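Local coordinates for sugar isomerase (Sinorhizobium meliloti, PDB 3QC0), which is probably a zinc-dependent sugar isomerase built on a xylose isomerase-like TIM barrel, at residues H145-A150 / K213-D218; P37-V42 / R86-E91. All coordinates share one frame; numbering follows the deposited sequence.

Contact 1 of 2, residues H145-A150 / K213-D218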
ATOM      1  N   HIS A 145       0.929  -4.348   4.816  1.00 11.79           N
ATOM      2  CA  HIS A 145       1.003  -3.304   3.837  1.00 11.21           C
ATOM      3  C   HIS A 145       0.008  -3.607   2.719  1.00 11.91           C
ATOM      4  O   HIS A 145      -0.077  -4.738   2.254  1.00 12.00           O
ATOM      5  CB  HIS A 145       2.392  -3.215   3.231  1.00 11.41           C
ATOM      6  CG  HIS A 145       2.647  -1.919   2.562  1.00 11.46           C
ATOM      7  ND1 HIS A 145       2.131  -1.615   1.312  1.00 12.58           N
ATOM      8  CD2 HIS A 145       3.372  -0.844   2.963  1.00 11.52           C
ATOM      9  CE1 HIS A 145       2.554  -0.393   0.973  1.00 14.28           C
ATOM     10  NE2 HIS A 145       3.256   0.115   1.977  1.00 12.06           N
ATOM     11  N   PRO A 146      -0.672  -2.565   2.229  1.00 11.73           N
ATOM     12  CA  PRO A 146      -1.604  -2.768   1.131  1.00 12.52           C
ATOM     13  C   PRO A 146      -1.057  -3.487  -0.102  1.00 12.37           C
ATOM     14  O   PRO A 146      -1.830  -4.108  -0.820  1.00 13.18           O
ATOM     15  CB  PRO A 146      -2.060  -1.333   0.790  1.00 13.04           C
ATOM     16  CG  PRO A 146      -2.097  -0.678   2.163  1.00 12.55           C
ATOM     17  CD  PRO A 146      -0.899  -1.282   2.916  1.00 11.92           C
HETATM   18  N   MSE A 147       0.251  -3.419  -0.361  1.00 11.87           N
HETATM   19  CA  MSE A 147       0.811  -4.126  -1.503  1.00 12.74           C
HETATM   20  C   MSE A 147       0.686  -5.633  -1.407  1.00 13.13           C
HETATM   21  O   MSE A 147       0.811  -6.307  -2.428  1.00 13.68           O
HETATM   22  CB  MSE A 147       2.268  -3.735  -1.798  1.00 14.60           C
HETATM   23  CG  MSE A 147       3.222  -4.110  -0.765  1.00 14.60           C
HETATM   24 SE   MSE A 147       4.990  -3.227  -1.265  0.75 14.07          SE
HETATM   25  CE  MSE A 147       5.709  -3.352   0.491  1.00 17.52           C
ATOM     26  N   TYR A 148       0.400  -6.139  -0.184  1.00 12.34           N
ATOM     27  CA  TYR A 148       0.213  -7.558   0.051  1.00 12.44           C
ATOM     28  C   TYR A 148      -1.238  -8.036  -0.020  1.00 12.40           C
ATOM     29  O   TYR A 148      -1.533  -9.222   0.220  1.00 12.27           O
ATOM     30  CB  TYR A 148       0.772  -7.903   1.445  1.00 12.13           C
ATOM     31  CG  TYR A 148       2.250  -7.523   1.595  1.00 13.81           C
ATOM     32  CD1 TYR A 148       3.204  -7.936   0.664  1.00 13.72           C
ATOM     33  CD2 TYR A 148       2.696  -6.769   2.656  1.00 12.34           C
ATOM     34  CE1 TYR A 148       4.547  -7.586   0.797  1.00 14.78           C
ATOM     35  CE2 TYR A 148       4.024  -6.429   2.804  1.00 13.76           C
ATOM     36  CZ  TYR A 148       4.958  -6.802   1.859  1.00 14.94           C
ATOM     37  OH  TYR A 148       6.306  -6.474   2.058  1.00 15.07           O
ATOM     38  N   ALA A 149      -2.175  -7.131  -0.314  1.00 12.13           N
ATOM     39  CA  ALA A 149      -3.603  -7.409  -0.207  1.00 11.73           C
ATOM     40  C   ALA A 149      -4.077  -8.608  -0.992  1.00 11.87           C
ATOM     41  O   ALA A 149      -4.972  -9.316  -0.558  1.00 14.39           O
ATOM     42  CB  ALA A 149      -4.453  -6.148  -0.568  1.00 12.17           C
ATOM     43  N   ALA A 150      -3.574  -8.768  -2.223  1.00 12.64           N
ATOM     44  CA  ALA A 150      -4.141  -9.778  -3.117  1.00 13.29           C
ATOM     45  C   ALA A 150      -3.732 -11.189  -2.777  1.00 13.07           C
ATOM     46  O   ALA A 150      -4.492 -12.108  -3.016  1.00 14.47           O
ATOM     47  CB  ALA A 150      -3.775  -9.494  -4.595  1.00 14.08           C
ATOM     48  N   LYS A 213      13.483  -1.618  -3.121  1.00 21.93           N
ATOM     49  CA  LYS A 213      13.980  -2.355  -4.293  1.00 24.82           C
ATOM     50  C   LYS A 213      13.331  -3.714  -4.524  1.00 23.93           C
ATOM     51  O   LYS A 213      13.626  -4.391  -5.536  1.00 25.63           O
ATOM     52  CB  LYS A 213      15.508  -2.478  -4.192  1.00 26.53           C
ATOM     53  CG  LYS A 213      16.229  -1.107  -4.043  1.00 30.26           C
ATOM     54  CD  LYS A 213      17.777  -1.216  -3.810  1.00 34.20           C
ATOM     55  CE  LYS A 213      18.113  -1.796  -2.393  1.00 36.15           C
ATOM     56  NZ  LYS A 213      17.590  -0.951  -1.224  1.00 36.00           N
ATOM     57  N   ASP A 214      12.424  -4.099  -3.624  1.00 21.62           N
ATOM     58  CA  ASP A 214      11.729  -5.359  -3.733  1.00 21.95           C
ATOM     59  C   ASP A 214      10.509  -5.220  -2.826  1.00 20.73           C
ATOM     60  O   ASP A 214      10.591  -4.542  -1.821  1.00 20.34           O
ATOM     61  CB  ASP A 214      12.596  -6.521  -3.247  1.00 22.99           C
ATOM     62  CG  ASP A 214      11.975  -7.877  -3.537  1.00 25.39           C
ATOM     63  OD1 ASP A 214      12.228  -8.415  -4.624  1.00 28.48           O
ATOM     64  OD2 ASP A 214      11.250  -8.450  -2.701  1.00 23.04           O
HETATM   65  N   MSE A 215       9.417  -5.860  -3.192  1.00 20.16           N
HETATM   66  CA  MSE A 215       8.181  -5.754  -2.427  1.00 20.19           C
HETATM   67  C   MSE A 215       8.198  -6.521  -1.142  1.00 20.25           C
HETATM   68  O   MSE A 215       7.374  -6.241  -0.281  1.00 21.08           O
HETATM   69  CB  MSE A 215       7.029  -6.215  -3.278  1.00 20.60           C
HETATM   70  CG  MSE A 215       6.778  -5.220  -4.402  1.00 21.79           C
HETATM   71 SE   MSE A 215       5.538  -5.801  -5.759  0.75 19.30          SE
HETATM   72  CE  MSE A 215       4.060  -5.365  -4.715  1.00 19.20           C
ATOM     73  N   LEU A 216       9.107  -7.494  -1.012  1.00 19.53           N
ATOM     74  CA  LEU A 216       9.111  -8.371   0.159  1.00 20.54           C
ATOM     75  C   LEU A 216      10.403  -8.356   0.939  1.00 20.94           C
ATOM     76  O   LEU A 216      10.338  -8.308   2.187  1.00 21.09           O
ATOM     77  CB  LEU A 216       8.812  -9.824  -0.257  1.00 21.48           C
ATOM     78  CG  LEU A 216       8.562 -10.770   0.915  1.00 23.57           C
ATOM     79  CD1 LEU A 216       7.248 -10.450   1.613  1.00 25.99           C
ATOM     80  CD2 LEU A 216       8.557 -12.212   0.429  1.00 25.64           C
ATOM     81  N   THR A 217      11.550  -8.394   0.241  1.00 20.91           N
ATOM     82  CA  THR A 217      12.817  -8.623   0.930  1.00 21.10           C
ATOM     83  C   THR A 217      13.784  -7.440   0.897  1.00 21.22           C
ATOM     84  O   THR A 217      15.023  -7.623   0.809  1.00 22.85           O
ATOM     85  CB  THR A 217      13.485  -9.877   0.358  1.00 22.25           C
ATOM     86  OG1 THR A 217      13.740  -9.661  -1.036  1.00 24.23           O
ATOM     87  CG2 THR A 217      12.592 -11.127   0.579  1.00 23.03           C
ATOM     88  N   ASP A 218      13.247  -6.220   0.949  1.00 19.47           N
ATOM     89  CA  ASP A 218      14.079  -5.027   1.089  1.00 19.86           C
ATOM     90  C   ASP A 218      13.596  -4.079   2.189  1.00 18.53           C
ATOM     91  O   ASP A 218      13.617  -2.840   2.039  1.00 19.55           O
ATOM     92  CB  ASP A 218      14.205  -4.323  -0.269  1.00 19.82           C
ATOM     93  CG  ASP A 218      15.342  -3.315  -0.306  1.00 19.89           C
ATOM     94  OD1 ASP A 218      16.435  -3.622   0.253  1.00 22.86           O
ATOM     95  OD2 ASP A 218      15.153  -2.214  -0.892  1.00 22.36           O
TER
HETATM   96  O   HOH W   1       8.418  -7.148   3.866  1.00 24.16           O
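One phenol hydroxyl provides the direct hydrogen bond between the two loops: Tyr148 OH donates to Met215 O at 2.6 Å, approaching in the carbonyl plane with an angle of 154° at the oxygen. A water also gives a proton to Tyr148 OH and another to Leu216 O, so the hydroxyl also reaches the next carbonyl through water. Tyrosine suits the place because its ring is long and rigid enough to carry a donor across; a phenylalanine would probably leave Met215 O without this donor and the water without one of its acceptors. Both segments belong to loops that follow barrel strands, 139-141 and 200-205, on the zinc-binding side of the TIM barrel, and the Tyr148 side chain is about 8 Å from that of the zinc ligand Asp177. Beside the polar link two selenomethionines run antiparallel, with Met147 CB 3.8 Å from Met215 CE. Met147 CG sits between backbone N and carbonyl carbon (chi1 66°), which sets it 3.9 Å above the centre of the Tyr148 ring. In the facing loop, Asp214 OD2 accepts from Leu216 N, closing an Asx turn that spans Met215, and from Thr217 N. Met215 also packs on Met215 of the second subunit.

Contact 2 of 2, residues P37-V42 / R86-E91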
ATOM      1  N   PRO A  37      10.357 -16.167  16.969  1.00 17.83           N
ATOM      2  CA  PRO A  37      10.683 -17.140  15.962  1.00 18.89           C
ATOM      3  C   PRO A  37       9.519 -17.426  15.023  1.00 18.47           C
ATOM      4  O   PRO A  37       8.370 -17.060  15.305  1.00 18.04           O
ATOM      5  CB  PRO A  37      10.986 -18.383  16.777  1.00 18.89           C
ATOM      6  CG  PRO A  37       9.974 -18.306  17.896  1.00 18.48           C
ATOM      7  CD  PRO A  37       9.861 -16.802  18.204  1.00 18.88           C
ATOM      8  N   TRP A  38       9.854 -18.097  13.927  1.00 18.96           N
ATOM      9  CA  TRP A  38       8.888 -18.551  12.973  1.00 18.37           C
ATOM     10  C   TRP A  38       8.641 -20.042  13.103  1.00 18.56           C
ATOM     11  O   TRP A  38       9.520 -20.815  13.557  1.00 18.94           O
ATOM     12  CB  TRP A  38       9.357 -18.213  11.554  1.00 18.45           C
ATOM     13  CG  TRP A  38       9.334 -16.758  11.257  1.00 18.27           C
ATOM     14  CD1 TRP A  38       9.959 -15.760  11.936  1.00 18.64           C
ATOM     15  CD2 TRP A  38       8.582 -16.111  10.217  1.00 17.88           C
ATOM     16  NE1 TRP A  38       9.660 -14.542  11.378  1.00 19.75           N
ATOM     17  CE2 TRP A  38       8.823 -14.743  10.323  1.00 17.31           C
ATOM     18  CE3 TRP A  38       7.764 -16.576   9.193  1.00 18.55           C
ATOM     19  CZ2 TRP A  38       8.281 -13.821   9.433  1.00 18.50           C
ATOM     20  CZ3 TRP A  38       7.209 -15.640   8.317  1.00 19.95           C
ATOM     21  CH2 TRP A  38       7.452 -14.297   8.469  1.00 19.92           C
ATOM     22  N   ARG A  39       7.471 -20.480  12.663  1.00 17.97           N
ATOM     23  CA  ARG A  39       7.067 -21.865  12.878  1.00 18.90           C
ATOM     24  C   ARG A  39       7.975 -22.859  12.167  1.00 20.08           C
ATOM     25  O   ARG A  39       8.205 -23.955  12.687  1.00 21.21           O
ATOM     26  CB  ARG A  39       5.630 -22.060  12.431  1.00 18.43           C
ATOM     27  CG  ARG A  39       4.648 -21.295  13.338  1.00 17.81           C
ATOM     28  CD  ARG A  39       3.266 -21.416  12.821  1.00 19.17           C
ATOM     29  NE  ARG A  39       2.720 -22.747  12.942  1.00 17.54           N
ATOM     30  CZ  ARG A  39       1.677 -23.206  12.252  1.00 19.45           C
ATOM     31  NH1 ARG A  39       1.093 -22.443  11.326  1.00 19.64           N
ATOM     32  NH2 ARG A  39       1.210 -24.385  12.445  1.00 22.71           N
ATOM     33  N   ASP A  40       8.510 -22.472  11.019  1.00 20.83           N
ATOM     34  CA  ASP A  40       9.421 -23.359  10.263  1.00 23.01           C
ATOM     35  C   ASP A  40      10.717 -23.526  11.009  1.00 23.66           C
ATOM     36  O   ASP A  40      11.265 -24.633  11.017  1.00 25.41           O
ATOM     37  CB  ASP A  40       9.642 -22.924   8.802  1.00 23.60           C
ATOM     38  CG  ASP A  40      10.181 -21.509   8.642  1.00 26.05           C
ATOM     39  OD1 ASP A  40      10.149 -20.686   9.563  1.00 26.17           O
ATOM     40  OD2 ASP A  40      10.631 -21.213   7.509  1.00 32.04           O
ATOM     41  N   GLN A  41      11.186 -22.459  11.650  1.00 23.04           N
ATOM     42  CA  GLN A  41      12.420 -22.515  12.446  1.00 23.70           C
ATOM     43  C   GLN A  41      12.239 -23.401  13.664  1.00 23.72           C
ATOM     44  O   GLN A  41      13.157 -24.176  14.045  1.00 23.55           O
ATOM     45  CB  GLN A  41      12.834 -21.126  12.898  1.00 23.79           C
ATOM     46  CG  GLN A  41      13.149 -20.170  11.725  1.00 23.22           C
ATOM     47  CD  GLN A  41      13.425 -18.757  12.185  1.00 25.45           C
ATOM     48  OE1 GLN A  41      12.677 -18.204  12.995  1.00 23.14           O
ATOM     49  NE2 GLN A  41      14.509 -18.139  11.644  1.00 26.74           N
ATOM     50  N   VAL A  42      11.087 -23.272  14.326  1.00 23.28           N
ATOM     51  CA  VAL A  42      10.753 -24.125  15.464  1.00 23.59           C
ATOM     52  C   VAL A  42      10.648 -25.585  15.035  1.00 24.49           C
ATOM     53  O   VAL A  42      11.202 -26.495  15.748  1.00 26.67           O
ATOM     54  CB  VAL A  42       9.440 -23.620  16.155  1.00 21.88           C
ATOM     55  CG1 VAL A  42       8.893 -24.636  17.224  1.00 21.84           C
ATOM     56  CG2 VAL A  42       9.673 -22.189  16.736  1.00 22.81           C
ATOM     57  N   ARG A  86      -5.066 -23.698  14.839  1.00 11.37           N
ATOM     58  CA  ARG A  86      -5.132 -24.349  16.154  1.00 11.92           C
ATOM     59  C   ARG A  86      -3.787 -24.975  16.517  1.00 12.44           C
ATOM     60  O   ARG A  86      -3.353 -24.866  17.666  1.00 13.83           O
ATOM     61  CB  ARG A  86      -6.267 -25.359  16.205  1.00 11.92           C
ATOM     62  CG  ARG A  86      -7.636 -24.729  16.049  1.00 11.77           C
ATOM     63  CD  ARG A  86      -8.782 -25.736  16.141  1.00 13.06           C
ATOM     64  NE  ARG A  86     -10.076 -25.100  15.940  1.00 14.56           N
ATOM     65  CZ  ARG A  86     -10.904 -25.333  14.919  1.00 12.86           C
ATOM     66  NH1 ARG A  86     -10.633 -26.188  13.913  1.00 13.84           N
ATOM     67  NH2 ARG A  86     -11.991 -24.630  14.861  1.00 14.89           N
ATOM     68  N   ARG A  87      -3.108 -25.585  15.538  1.00 12.75           N
ATOM     69  CA  ARG A  87      -1.766 -26.093  15.765  1.00 14.10           C
ATOM     70  C   ARG A  87      -0.793 -24.953  16.117  1.00 14.19           C
ATOM     71  O   ARG A  87       0.021 -25.065  17.016  1.00 14.72           O
ATOM     72  CB  ARG A  87      -1.255 -26.851  14.536  1.00 14.11           C
ATOM     73  CG  ARG A  87      -2.097 -28.005  14.026  1.00 16.18           C
ATOM     74  CD  ARG A  87      -2.040 -29.243  14.937  1.00 19.07           C
ATOM     75  NE  ARG A  87      -2.738 -28.999  16.203  1.00 18.49           N
ATOM     76  CZ  ARG A  87      -4.066 -28.968  16.356  1.00 18.76           C
ATOM     77  NH1 ARG A  87      -4.895 -29.182  15.337  1.00 18.25           N
ATOM     78  NH2 ARG A  87      -4.573 -28.689  17.544  1.00 18.91           N
ATOM     79  N   ALA A  88      -0.905 -23.821  15.405  1.00 13.09           N
ATOM     80  CA  ALA A  88      -0.087 -22.684  15.678  1.00 13.82           C
ATOM     81  C   ALA A  88      -0.290 -22.168  17.103  1.00 14.21           C
ATOM     82  O   ALA A  88       0.657 -21.778  17.768  1.00 14.41           O
ATOM     83  CB  ALA A  88      -0.322 -21.556  14.632  1.00 13.56           C
ATOM     84  N   VAL A  89      -1.540 -22.163  17.563  1.00 13.31           N
ATOM     85  CA  VAL A  89      -1.854 -21.784  18.930  1.00 14.22           C
ATOM     86  C   VAL A  89      -1.180 -22.742  19.897  1.00 14.21           C
ATOM     87  O   VAL A  89      -0.605 -22.284  20.857  1.00 15.09           O
ATOM     88  CB  VAL A  89      -3.364 -21.777  19.177  1.00 13.42           C
ATOM     89  CG1 VAL A  89      -3.701 -21.768  20.698  1.00 15.03           C
ATOM     90  CG2 VAL A  89      -4.015 -20.545  18.471  1.00 13.80           C
ATOM     91  N   ASP A  90      -1.241 -24.041  19.614  1.00 15.14           N
ATOM     92  CA  ASP A  90      -0.615 -25.030  20.502  1.00 15.78           C
ATOM     93  C   ASP A  90       0.911 -24.785  20.613  1.00 16.70           C
ATOM     94  O   ASP A  90       1.514 -24.907  21.684  1.00 17.13           O
ATOM     95  CB  ASP A  90      -0.901 -26.447  20.029  1.00 16.25           C
ATOM     96  CG  ASP A  90      -2.356 -26.830  20.118  1.00 16.83           C
ATOM     97  OD1 ASP A  90      -3.206 -26.085  20.702  1.00 17.82           O
ATOM     98  OD2 ASP A  90      -2.670 -27.918  19.591  1.00 20.62           O
ATOM     99  N   GLU A  91       1.539 -24.490  19.480  1.00 15.99           N
ATOM    100  CA  GLU A  91       2.948 -24.156  19.415  1.00 17.29           C
ATOM    101  C   GLU A  91       3.250 -22.904  20.243  1.00 16.68           C
ATOM    102  O   GLU A  91       4.180 -22.888  21.057  1.00 19.56           O
ATOM    103  CB  GLU A  91       3.395 -23.994  17.960  1.00 16.90           C
ATOM    104  CG  GLU A  91       3.242 -25.243  17.106  1.00 18.19           C
ATOM    105  CD  GLU A  91       3.267 -24.989  15.612  1.00 21.69           C
ATOM    106  OE1 GLU A  91       3.834 -23.956  15.210  1.00 20.81           O
ATOM    107  OE2 GLU A  91       2.691 -25.832  14.854  1.00 24.30           O
TER
HETATM  108  O   HOH W   2       6.558 -25.174  14.559  1.00 25.74           O
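Arg39 directs CG away from its carbonyl carbon (chi1 -68°), runs extended through chi2 and then bends at chi3 (69°), a course that lays its guanidinium against helix 75-94. Glu91 starts in the same way but stays extended beyond CG, and the two side chains lie roughly perpendicular. They meet in a side-on, bidentate salt bridge: Arg39 NE donates to Glu91 OE1 at 2.8 Å, and Arg39 NH2 to Glu91 OE2 at 3.2 Å. Both oxygens lie close to the guanidinium plane and are met on their syn sides, although the two flat groups are turned 40° apart. Ala88, one turn before Glu91, puts its CB over the centre of the guanidinium, 3.5 Å from Arg39 CZ. A methyl group suits this place, being small enough for the flat cation to lie directly upon it. A water donates to Arg39 O and, more weakly, to Glu91 OE1. The contact thus ties the first turn of helix 39-45, which follows barrel strand 34-36, to helix 75-94, which follows strand 60-68, so it joins adjacent beta-alpha units of the TIM barrel. Arg39 NH1 forms a further salt bridge with Asp84, so the arginine charge is shared between two acids about two turns apart on the same helix, an arrangement likely to keep both carboxylates ionised and the guanidinium fixed in rotation.

Along the chain the two contacts come in series: contact 2, between 37-42 and 86-91, closes before contact 1, between 145-150 and 213-218, opens. Their centres lie 23 Å apart and their nearest atoms about 8 Å, without touching. Both belong to the same eight-stranded parallel barrel but serve different layers of it. Contact 2 joins helices 39-45 and 75-94, which follow strands 34-36 and 60-68, whereas contact 1 joins loops that follow strands 139-141 and 200-205, two strands separated in the barrel by 172-177. Contact 1 also borders the second subunit, which does not touch contact 2. One therefore links the outer helices, the other the loops near the zinc site.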